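Local coordinates for protein DNA ligase (Alteromonas mediterranea, PDB 6GDR) that probably seals nicks in duplex DNA as a minimal, ATP-dependent Lig E type DNA ligase, at residues E214-G226 with S236-K248. Sequence-based numbering, arbitrary orientation.
Sequences EDAEAKVLAHFAG and SLLVETPAGVQFK. Unlike the reference sequence in segment 214-226: Phe224 (reference Leu), Ala225 (reference Pro). With nucleotides of chain A.
Ala218 and Val239 meet in the tightly packed part of this contact: Ala218 CB lies 3.7 Å from Val239 CB, and Val220 CG2 continues the buried apolar layer at 4.0 Å from Leu237 CB. Val220 CG2 stands anti to the backbone N, a setting that carries it to Leu237. Val239 CG2 in turn sits over one face of the Phe247 ring, whose partner Phe270 packs edge-to-face. A classic beta bulge in strand 214-225 sets Leu221 and Ala222 together against Leu238, whose N donates to Ala222 O over 3.0 Å (157° at the hydrogen). The hairpin belongs to the antiparallel sheet of the OB-like domain, with strand 246-249 at one margin. The other side is looser, its Lys219, Leu221, Leu238 and Glu240 only partly buried; there Leu221 CD1 rests 3.7 Å from Glu240 CB. Nearer the DNA, Lys248 NZ stands over one face of the Phe224 ring, 4.4 Å from its centroid and 17° off the normal, a cation-pi contact. Leu238 CB approaches the ring edge, 3.9 Å from Phe224 CE2. Strands 234-240 and 246-249 each place a donor on the DNA backbone of chain A: Ser236 OG donates to OP1 of DG12 at 2.9 Å, and Lys248 N points almost straight (179°) at OP1 of DG13, 3.1 Å away.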
ATOM      1  N   GLU D 214       5.253   8.699  12.142  1.00 69.29           N
ATOM      2  CA  GLU D 214       5.560   9.606  13.236  1.00 70.36           C
ATOM      3  C   GLU D 214       4.653   9.299  14.421  1.00 62.55           C
ATOM      4  O   GLU D 214       3.741   8.472  14.341  1.00 58.68           O
ATOM      5  CB  GLU D 214       5.394  11.073  12.816  1.00 74.54           C
ATOM      6  CG  GLU D 214       5.716  11.365  11.360  1.00 77.27           C
ATOM      7  CD  GLU D 214       4.486  11.316  10.473  1.00 94.99           C
ATOM      8  OE1 GLU D 214       3.695  10.356  10.599  1.00 91.45           O
ATOM      9  OE2 GLU D 214       4.302  12.244   9.658  1.00 79.38           O
ATOM     10  N   ASP D 215       4.919   9.981  15.528  1.00 78.16           N
ATOM     11  CA  ASP D 215       4.129   9.857  16.743  1.00 62.34           C
ATOM     12  C   ASP D 215       3.341  11.138  16.982  1.00 65.55           C
ATOM     13  O   ASP D 215       3.599  12.182  16.379  1.00 60.37           O
ATOM     14  CB  ASP D 215       5.028   9.552  17.948  1.00 71.39           C
ATOM     15  CG  ASP D 215       5.735   8.217  17.824  1.00 79.91           C
ATOM     16  OD1 ASP D 215       5.573   7.550  16.780  1.00 78.88           O
ATOM     17  OD2 ASP D 215       6.449   7.834  18.774  1.00 78.85           O
ATOM     18  N   ALA D 216       2.363  11.040  17.877  1.00 55.85           N
ATOM     19  CA  ALA D 216       1.522  12.175  18.230  1.00 61.46           C
ATOM     20  C   ALA D 216       0.697  11.795  19.448  1.00 56.78           C
ATOM     21  O   ALA D 216       0.532  10.613  19.760  1.00 66.54           O
ATOM     22  CB  ALA D 216       0.614  12.592  17.070  1.00 58.15           C
ATOM     23  N   GLU D 217       0.185  12.812  20.132  1.00 66.96           N
ATOM     24  CA  GLU D 217      -0.616  12.624  21.331  1.00 75.16           C
ATOM     25  C   GLU D 217      -2.060  13.035  21.073  1.00 57.95           C
ATOM     26  O   GLU D 217      -2.344  13.867  20.207  1.00 63.24           O
ATOM     27  CB  GLU D 217      -0.052  13.432  22.505  1.00 89.21           C
ATOM     28  CG  GLU D 217       1.273  12.910  23.037  1.00 85.19           C
ATOM     29  CD  GLU D 217       1.701  13.604  24.316  1.00 98.82           C
ATOM     30  OE1 GLU D 217       1.288  14.762  24.532  1.00103.43           O
ATOM     31  OE2 GLU D 217       2.445  12.987  25.108  1.00 99.07           O
ATOM     32  N   ALA D 218      -2.971  12.436  21.836  1.00 51.41           N
ATOM     33  CA  ALA D 218      -4.385  12.759  21.746  1.00 59.50           C
ATOM     34  C   ALA D 218      -5.050  12.426  23.072  1.00 68.19           C
ATOM     35  O   ALA D 218      -4.616  11.520  23.788  1.00 64.25           O
ATOM     36  CB  ALA D 218      -5.068  11.999  20.604  1.00 67.56           C
ATOM     37  N   LYS D 219      -6.108  13.167  23.389  1.00 69.30           N
ATOM     38  CA  LYS D 219      -6.859  12.976  24.622  1.00 66.98           C
ATOM     39  C   LYS D 219      -8.056  12.074  24.355  1.00 58.54           C
ATOM     40  O   LYS D 219      -8.850  12.343  23.447  1.00 65.51           O
ATOM     41  CB  LYS D 219      -7.326  14.319  25.187  1.00 66.14           C
ATOM     42  CG  LYS D 219      -8.165  14.207  26.455  1.00 70.08           C
ATOM     43  CD  LYS D 219      -8.494  15.574  27.043  1.00 72.54           C
ATOM     44  CE  LYS D 219      -9.284  16.438  26.067  1.00 77.06           C
ATOM     45  NZ  LYS D 219      -9.751  17.707  26.688  1.00 71.83           N
ATOM     46  N   VAL D 220      -8.181  11.010  25.146  1.00 59.38           N
ATOM     47  CA  VAL D 220      -9.297  10.082  24.992  1.00 58.79           C
ATOM     48  C   VAL D 220     -10.580  10.754  25.460  1.00 61.22           C
ATOM     49  O   VAL D 220     -10.640  11.327  26.555  1.00 60.56           O
ATOM     50  CB  VAL D 220      -9.029   8.779  25.763  1.00 54.20           C
ATOM     51  CG1 VAL D 220      -8.654   9.055  27.212  1.00 78.44           C
ATOM     52  CG2 VAL D 220     -10.240   7.850  25.695  1.00 58.80           C
ATOM     53  N   LEU D 221     -11.620  10.680  24.625  1.00 63.24           N
ATOM     54  CA  LEU D 221     -12.897  11.317  24.914  1.00 62.83           C
ATOM     55  C   LEU D 221     -14.002  10.340  25.293  1.00 67.82           C
ATOM     56  O   LEU D 221     -14.962  10.751  25.949  1.00 54.46           O
ATOM     57  CB  LEU D 221     -13.373  12.133  23.702  1.00 55.58           C
ATOM     58  CG  LEU D 221     -12.415  13.190  23.152  1.00 60.09           C
ATOM     59  CD1 LEU D 221     -13.066  13.921  21.988  1.00 50.90           C
ATOM     60  CD2 LEU D 221     -11.997  14.175  24.231  1.00 61.04           C
ATOM     61  N   ALA D 222     -13.898   9.075  24.897  1.00 66.49           N
ATOM     62  CA  ALA D 222     -14.951   8.106  25.175  1.00 56.65           C
ATOM     63  C   ALA D 222     -14.428   6.716  24.845  1.00 61.71           C
ATOM     64  O   ALA D 222     -13.404   6.558  24.175  1.00 61.58           O
ATOM     65  CB  ALA D 222     -16.220   8.414  24.375  1.00 60.82           C
ATOM     66  N   HIS D 223     -15.148   5.709  25.333  1.00 61.37           N
ATOM     67  CA  HIS D 223     -14.847   4.312  25.075  1.00 59.49           C
ATOM     68  C   HIS D 223     -15.916   3.715  24.169  1.00 54.92           C
ATOM     69  O   HIS D 223     -17.054   4.190  24.128  1.00 51.98           O
ATOM     70  CB  HIS D 223     -14.775   3.511  26.378  1.00 48.91           C
ATOM     71  CG  HIS D 223     -13.711   3.980  27.320  1.00 62.74           C
ATOM     72  ND1 HIS D 223     -13.512   3.411  28.560  1.00 68.91           N
ATOM     73  CD2 HIS D 223     -12.784   4.961  27.203  1.00 75.27           C
ATOM     74  CE1 HIS D 223     -12.511   4.023  29.167  1.00 75.39           C
ATOM     75  NE2 HIS D 223     -12.051   4.967  28.366  1.00 75.24           N
ATOM     76  N   PHE D 224     -15.540   2.666  23.441  1.00 55.59           N
ATOM     77  CA  PHE D 224     -16.461   1.945  22.574  1.00 55.04           C
ATOM     78  C   PHE D 224     -16.308   0.454  22.823  1.00 50.49           C
ATOM     79  O   PHE D 224     -15.195  -0.077  22.772  1.00 51.20           O
ATOM     80  CB  PHE D 224     -16.212   2.272  21.100  1.00 53.28           C
ATOM     81  CG  PHE D 224     -16.789   3.588  20.668  1.00 66.09           C
ATOM     82  CD1 PHE D 224     -18.145   3.714  20.422  1.00 70.91           C
ATOM     83  CD2 PHE D 224     -15.978   4.699  20.510  1.00 77.46           C
ATOM     84  CE1 PHE D 224     -18.684   4.921  20.025  1.00 75.02           C
ATOM     85  CE2 PHE D 224     -16.512   5.911  20.114  1.00 68.38           C
ATOM     86  CZ  PHE D 224     -17.866   6.022  19.871  1.00 65.82           C
ATOM     87  N   ALA D 225     -17.428  -0.212  23.091  1.00 63.17           N
ATOM     88  CA  ALA D 225     -17.402  -1.624  23.442  1.00 62.19           C
ATOM     89  C   ALA D 225     -16.911  -2.465  22.270  1.00 60.77           C
ATOM     90  O   ALA D 225     -17.285  -2.236  21.116  1.00 56.13           O
ATOM     91  CB  ALA D 225     -18.793  -2.088  23.869  1.00 79.67           C
ATOM     92  N   GLY D 226     -16.064  -3.448  22.577  1.00 57.20           N
ATOM     93  CA  GLY D 226     -15.575  -4.348  21.558  1.00 71.68           C
ATOM     94  C   GLY D 226     -16.562  -5.455  21.237  1.00 73.14           C
ATOM     95  O   GLY D 226     -17.460  -5.778  22.013  1.00 75.01           O
ATOM     96  N   SER D 236     -12.404   0.375  20.973  1.00 39.07           N
ATOM     97  CA  SER D 236     -11.702   1.538  20.453  1.00 55.50           C
ATOM     98  C   SER D 236     -11.885   2.704  21.412  1.00 48.60           C
ATOM     99  O   SER D 236     -12.698   2.657  22.338  1.00 57.66           O
ATOM    100  CB  SER D 236     -12.198   1.907  19.051  1.00 50.63           C
ATOM    101  OG  SER D 236     -13.577   2.233  19.069  1.00 57.17           O
ATOM    102  N   LEU D 237     -11.112   3.762  21.170  1.00 61.96           N
ATOM    103  CA  LEU D 237     -11.150   4.975  21.974  1.00 56.98           C
ATOM    104  C   LEU D 237     -11.341   6.169  21.053  1.00 54.75           C
ATOM    105  O   LEU D 237     -10.629   6.304  20.053  1.00 58.94           O
ATOM    106  CB  LEU D 237      -9.860   5.148  22.784  1.00 48.63           C
ATOM    107  CG  LEU D 237      -9.445   3.987  23.688  1.00 52.42           C
ATOM    108  CD1 LEU D 237      -8.077   4.263  24.285  1.00 61.49           C
ATOM    109  CD2 LEU D 237     -10.472   3.759  24.782  1.00 66.25           C
ATOM    110  N   LEU D 238     -12.297   7.032  21.388  1.00 54.50           N
ATOM    111  CA  LEU D 238     -12.496   8.272  20.643  1.00 57.48           C
ATOM    112  C   LEU D 238     -11.514   9.303  21.181  1.00 54.74           C
ATOM    113  O   LEU D 238     -11.769   9.951  22.198  1.00 68.11           O
ATOM    114  CB  LEU D 238     -13.935   8.760  20.765  1.00 57.95           C
ATOM    115  CG  LEU D 238     -14.236  10.083  20.053  1.00 56.13           C
ATOM    116  CD1 LEU D 238     -13.963   9.981  18.555  1.00 60.22           C
ATOM    117  CD2 LEU D 238     -15.670  10.516  20.305  1.00 65.10           C
ATOM    118  N   VAL D 239     -10.387   9.455  20.497  1.00 48.81           N
ATOM    119  CA  VAL D 239      -9.347  10.368  20.918  1.00 58.69           C
ATOM    120  C   VAL D 239      -9.464  11.658  20.113  1.00 58.27           C
ATOM    121  O   VAL D 239     -10.184  11.737  19.121  1.00 56.85           O
ATOM    122  CB  VAL D 239      -7.939   9.739  20.774  1.00 66.42           C
ATOM    123  CG1 VAL D 239      -7.842   8.464  21.597  1.00 57.43           C
ATOM    124  CG2 VAL D 239      -7.614   9.461  19.312  1.00 58.47           C
ATOM    125  N   GLU D 240      -8.741  12.688  20.548  1.00 56.79           N
ATOM    126  CA  GLU D 240      -8.757  13.980  19.875  1.00 71.15           C
ATOM    127  C   GLU D 240      -7.377  14.606  19.986  1.00 65.18           C
ATOM    128  O   GLU D 240      -6.790  14.631  21.072  1.00 67.95           O
ATOM    129  CB  GLU D 240      -9.818  14.905  20.480  1.00 70.26           C
ATOM    130  CG  GLU D 240      -9.755  16.339  19.977  1.00 73.83           C
ATOM    131  CD  GLU D 240     -10.945  17.164  20.425  1.00 66.15           C
ATOM    132  OE1 GLU D 240     -12.043  16.985  19.860  1.00 71.24           O
ATOM    133  OE2 GLU D 240     -10.781  17.985  21.351  1.00 78.08           O
ATOM    134  N   THR D 241      -6.866  15.106  18.868  1.00 51.89           N
ATOM    135  CA  THR D 241      -5.549  15.713  18.852  1.00 48.26           C
ATOM    136  C   THR D 241      -5.626  17.159  19.329  1.00 70.57           C
ATOM    137  O   THR D 241      -6.688  17.786  19.280  1.00 66.33           O
ATOM    138  CB  THR D 241      -4.959  15.665  17.445  1.00 57.66           C
ATOM    139  OG1 THR D 241      -5.729  16.498  16.569  1.00 63.06           O
ATOM    140  CG2 THR D 241      -4.955  14.240  16.911  1.00 50.29           C
ATOM    141  N   PRO D 242      -4.509  17.716  19.803  1.00 66.01           N
ATOM    142  CA  PRO D 242      -4.523  19.126  20.229  1.00 70.13           C
ATOM    143  C   PRO D 242      -5.046  20.074  19.166  1.00 60.03           C
ATOM    144  O   PRO D 242      -5.622  21.116  19.503  1.00 64.83           O
ATOM    145  CB  PRO D 242      -3.051  19.401  20.559  1.00 54.12           C
ATOM    146  CG  PRO D 242      -2.490  18.070  20.914  1.00 47.42           C
ATOM    147  CD  PRO D 242      -3.204  17.077  20.047  1.00 60.20           C
ATOM    148  N   ALA D 243      -4.867  19.745  17.887  1.00 54.51           N
ATOM    149  CA  ALA D 243      -5.361  20.593  16.809  1.00 62.16           C
ATOM    150  C   ALA D 243      -6.869  20.497  16.622  1.00 66.62           C
ATOM    151  O   ALA D 243      -7.409  21.196  15.757  1.00 60.69           O
ATOM    152  CB  ALA D 243      -4.657  20.233  15.499  1.00 77.88           C
ATOM    153  N   GLY D 244      -7.556  19.659  17.394  1.00 64.44           N
ATOM    154  CA  GLY D 244      -8.996  19.540  17.294  1.00 65.32           C
ATOM    155  C   GLY D 244      -9.490  18.457  16.365  1.00 64.78           C
ATOM    156  O   GLY D 244     -10.671  18.468  16.000  1.00 63.13           O
ATOM    157  N   VAL D 245      -8.632  17.519  15.970  1.00 63.76           N
ATOM    158  CA  VAL D 245      -9.009  16.427  15.080  1.00 63.56           C
ATOM    159  C   VAL D 245      -9.354  15.212  15.928  1.00 57.57           C
ATOM    160  O   VAL D 245      -8.547  14.772  16.757  1.00 51.63           O
ATOM    161  CB  VAL D 245      -7.883  16.106  14.084  1.00 71.69           C
ATOM    162  CG1 VAL D 245      -8.211  14.849  13.281  1.00 65.40           C
ATOM    163  CG2 VAL D 245      -7.660  17.286  13.151  1.00 71.08           C
ATOM    164  N   GLN D 246     -10.546  14.666  15.716  1.00 52.89           N
ATOM    165  CA  GLN D 246     -11.035  13.518  16.464  1.00 68.41           C
ATOM    166  C   GLN D 246     -11.062  12.288  15.569  1.00 64.05           C
ATOM    167  O   GLN D 246     -11.435  12.368  14.394  1.00 62.76           O
ATOM    168  CB  GLN D 246     -12.434  13.784  17.024  1.00 81.80           C
ATOM    169  CG  GLN D 246     -13.483  14.097  15.959  1.00 92.40           C
ATOM    170  CD  GLN D 246     -14.193  15.420  16.184  1.00 92.31           C
ATOM    171  OE1 GLN D 246     -13.758  16.249  16.985  1.00 73.93           O
ATOM    172  NE2 GLN D 246     -15.295  15.624  15.470  1.00 99.91           N
ATOM    173  N   PHE D 247     -10.666  11.150  16.132  1.00 51.79           N
ATOM    174  CA  PHE D 247     -10.674   9.890  15.406  1.00 47.39           C
ATOM    175  C   PHE D 247     -10.696   8.757  16.418  1.00 53.34           C
ATOM    176  O   PHE D 247     -10.323   8.934  17.581  1.00 54.69           O
ATOM    177  CB  PHE D 247      -9.459   9.762  14.482  1.00 45.70           C
ATOM    178  CG  PHE D 247      -8.156   9.624  15.214  1.00 50.26           C
ATOM    179  CD1 PHE D 247      -7.583   8.378  15.405  1.00 54.15           C
ATOM    180  CD2 PHE D 247      -7.507  10.739  15.716  1.00 47.12           C
ATOM    181  CE1 PHE D 247      -6.384   8.245  16.080  1.00 56.16           C
ATOM    182  CE2 PHE D 247      -6.307  10.613  16.393  1.00 58.92           C
ATOM    183  CZ  PHE D 247      -5.745   9.365  16.574  1.00 61.24           C
ATOM    184  N   LYS D 248     -11.135   7.590  15.960  1.00 51.97           N
ATOM    185  CA  LYS D 248     -11.198   6.410  16.808  1.00 52.42           C
ATOM    186  C   LYS D 248      -9.881   5.648  16.731  1.00 55.01           C
ATOM    187  O   LYS D 248      -9.426   5.285  15.642  1.00 54.30           O
ATOM    188  CB  LYS D 248     -12.354   5.506  16.385  1.00 60.46           C
ATOM    189  CG  LYS D 248     -13.726   6.156  16.465  1.00 70.77           C
ATOM    190  CD  LYS D 248     -14.837   5.126  16.320  1.00 65.12           C
ATOM    191  CE  LYS D 248     -16.131   5.759  15.827  1.00 77.73           C
ATOM    192  NZ  LYS D 248     -17.283   4.817  15.903  1.00 73.58           N
TER
ATOM    193  P    DG A  12     -13.447   0.575  15.389  1.00 43.81           P
ATOM    194  OP1  DG A  12     -14.111   1.564  16.269  1.00 42.71           O
ATOM    195  OP2  DG A  12     -14.263  -0.333  14.554  1.00 62.45           O
ATOM    196  O5'  DG A  12     -12.424   1.337  14.422  1.00 55.11           O
ATOM    197  C5'  DG A  12     -11.698   2.454  14.903  1.00 60.50           C
ATOM    198  C4'  DG A  12     -10.611   2.878  13.926  1.00 54.52           C
ATOM    199  O4'  DG A  12     -10.012   1.709  13.330  1.00 49.26           O
ATOM    200  C3'  DG A  12     -11.083   3.714  12.748  1.00 41.67           C
ATOM    201  O3'  DG A  12     -11.124   5.102  13.089  1.00 53.81           O
ATOM    202  C2'  DG A  12     -10.038   3.414  11.672  1.00 53.19           C
ATOM    203  C1'  DG A  12      -9.466   2.048  12.069  1.00 45.09           C
ATOM    204  N9   DG A  12      -9.784   0.977  11.125  1.00 38.88           N
ATOM    205  C8   DG A  12     -10.625  -0.088  11.339  1.00 45.54           C
ATOM    206  N7   DG A  12     -10.712  -0.897  10.321  1.00 43.13           N
ATOM    207  C5   DG A  12      -9.873  -0.333   9.367  1.00 50.75           C
ATOM    208  C6   DG A  12      -9.564  -0.767   8.055  1.00 42.44           C
ATOM    209  O6   DG A  12      -9.984  -1.769   7.459  1.00 43.07           O
ATOM    210  N1   DG A  12      -8.670   0.095   7.425  1.00 35.77           N
ATOM    211  C2   DG A  12      -8.141   1.231   7.992  1.00 51.95           C
ATOM    212  N2   DG A  12      -7.294   1.935   7.228  1.00 50.98           N
ATOM    213  N3   DG A  12      -8.421   1.649   9.221  1.00 38.52           N
ATOM    214  C4   DG A  12      -9.292   0.820   9.848  1.00 39.22           C
ATOM    215  P    DG A  13     -12.107   6.108  12.306  1.00 51.45           P
ATOM    216  OP1  DG A  13     -12.069   7.404  13.017  1.00 51.88           O
ATOM    217  OP2  DG A  13     -13.402   5.418  12.101  1.00 43.25           O
ATOM    218  O5'  DG A  13     -11.423   6.288  10.871  1.00 40.36           O
ATOM    219  C5'  DG A  13     -10.177   6.966  10.752  1.00 47.31           C
ATOM    220  C4'  DG A  13      -9.858   7.262   9.298  1.00 48.28           C
ATOM    221  O4'  DG A  13      -9.599   6.011   8.601  1.00 50.83           O
ATOM    222  C3'  DG A  13     -10.983   7.950   8.526  1.00 48.49           C
ATOM    223  O3'  DG A  13     -10.467   8.918   7.621  1.00 50.56           O
ATOM    224  C2'  DG A  13     -11.669   6.799   7.807  1.00 48.06           C
ATOM    225  C1'  DG A  13     -10.517   5.843   7.537  1.00 42.52           C
ATOM    226  N9   DG A  13     -10.925   4.445   7.483  1.00 39.63           N
ATOM    227  C8   DG A  13     -11.576   3.734   8.461  1.00 53.36           C
ATOM    228  N7   DG A  13     -11.819   2.497   8.130  1.00 51.71           N
ATOM    229  C5   DG A  13     -11.301   2.381   6.849  1.00 43.89           C
ATOM    230  C6   DG A  13     -11.272   1.270   5.976  1.00 40.13           C
ATOM    231  O6   DG A  13     -11.715   0.129   6.170  1.00 42.61           O
ATOM    232  N1   DG A  13     -10.653   1.581   4.770  1.00 40.44           N
ATOM    233  C2   DG A  13     -10.127   2.808   4.447  1.00 42.92           C
ATOM    234  N2   DG A  13      -9.569   2.912   3.234  1.00 41.88           N
ATOM    235  N3   DG A  13     -10.147   3.857   5.254  1.00 44.40           N
ATOM    236  C4   DG A  13     -10.748   3.572   6.435  1.00 35.86           C
ATOM    237  P    DG A  11     -13.906  -5.170  17.252  1.00 50.07           P
ATOM    238  OP1  DG A  11     -14.606  -4.718  18.477  1.00 56.83           O
ATOM    239  OP2  DG A  11     -14.686  -5.713  16.117  1.00 54.22           O
ATOM    240  O5'  DG A  11     -13.004  -3.971  16.700  1.00 55.31           O
ATOM    241  C5'  DG A  11     -12.131  -3.283  17.583  1.00 48.06           C
ATOM    242  C4'  DG A  11     -11.215  -2.335  16.826  1.00 61.76           C
ATOM    243  O4'  DG A  11     -10.212  -3.090  16.107  1.00 47.12           O
ATOM    244  C3'  DG A  11     -11.889  -1.498  15.755  1.00 50.16           C
ATOM    245  O3'  DG A  11     -12.504  -0.344  16.309  1.00 60.56           O
ATOM    246  C2'  DG A  11     -10.726  -1.148  14.836  1.00 50.81           C
ATOM    247  C1'  DG A  11      -9.791  -2.352  14.968  1.00 55.73           C
ATOM    248  N9   DG A  11      -9.813  -3.226  13.799  1.00 48.73           N
ATOM    249  C8   DG A  11     -10.576  -4.353  13.617  1.00 50.77           C
ATOM    250  N7   DG A  11     -10.386  -4.926  12.461  1.00 41.98           N
ATOM    251  C5   DG A  11      -9.438  -4.125  11.835  1.00 50.18           C
ATOM    252  C6   DG A  11      -8.840  -4.244  10.558  1.00 49.79           C
ATOM    253  O6   DG A  11      -9.034  -5.114   9.697  1.00 43.85           O
ATOM    254  N1   DG A  11      -7.929  -3.216  10.318  1.00 43.30           N
ATOM    255  C2   DG A  11      -7.637  -2.203  11.200  1.00 51.19           C
ATOM    256  N2   DG A  11      -6.733  -1.301  10.795  1.00 44.05           N
ATOM    257  N3   DG A  11      -8.192  -2.080  12.397  1.00 37.15           N
ATOM    258  C4   DG A  11      -9.080  -3.072  12.646  1.00 37.08           C
TER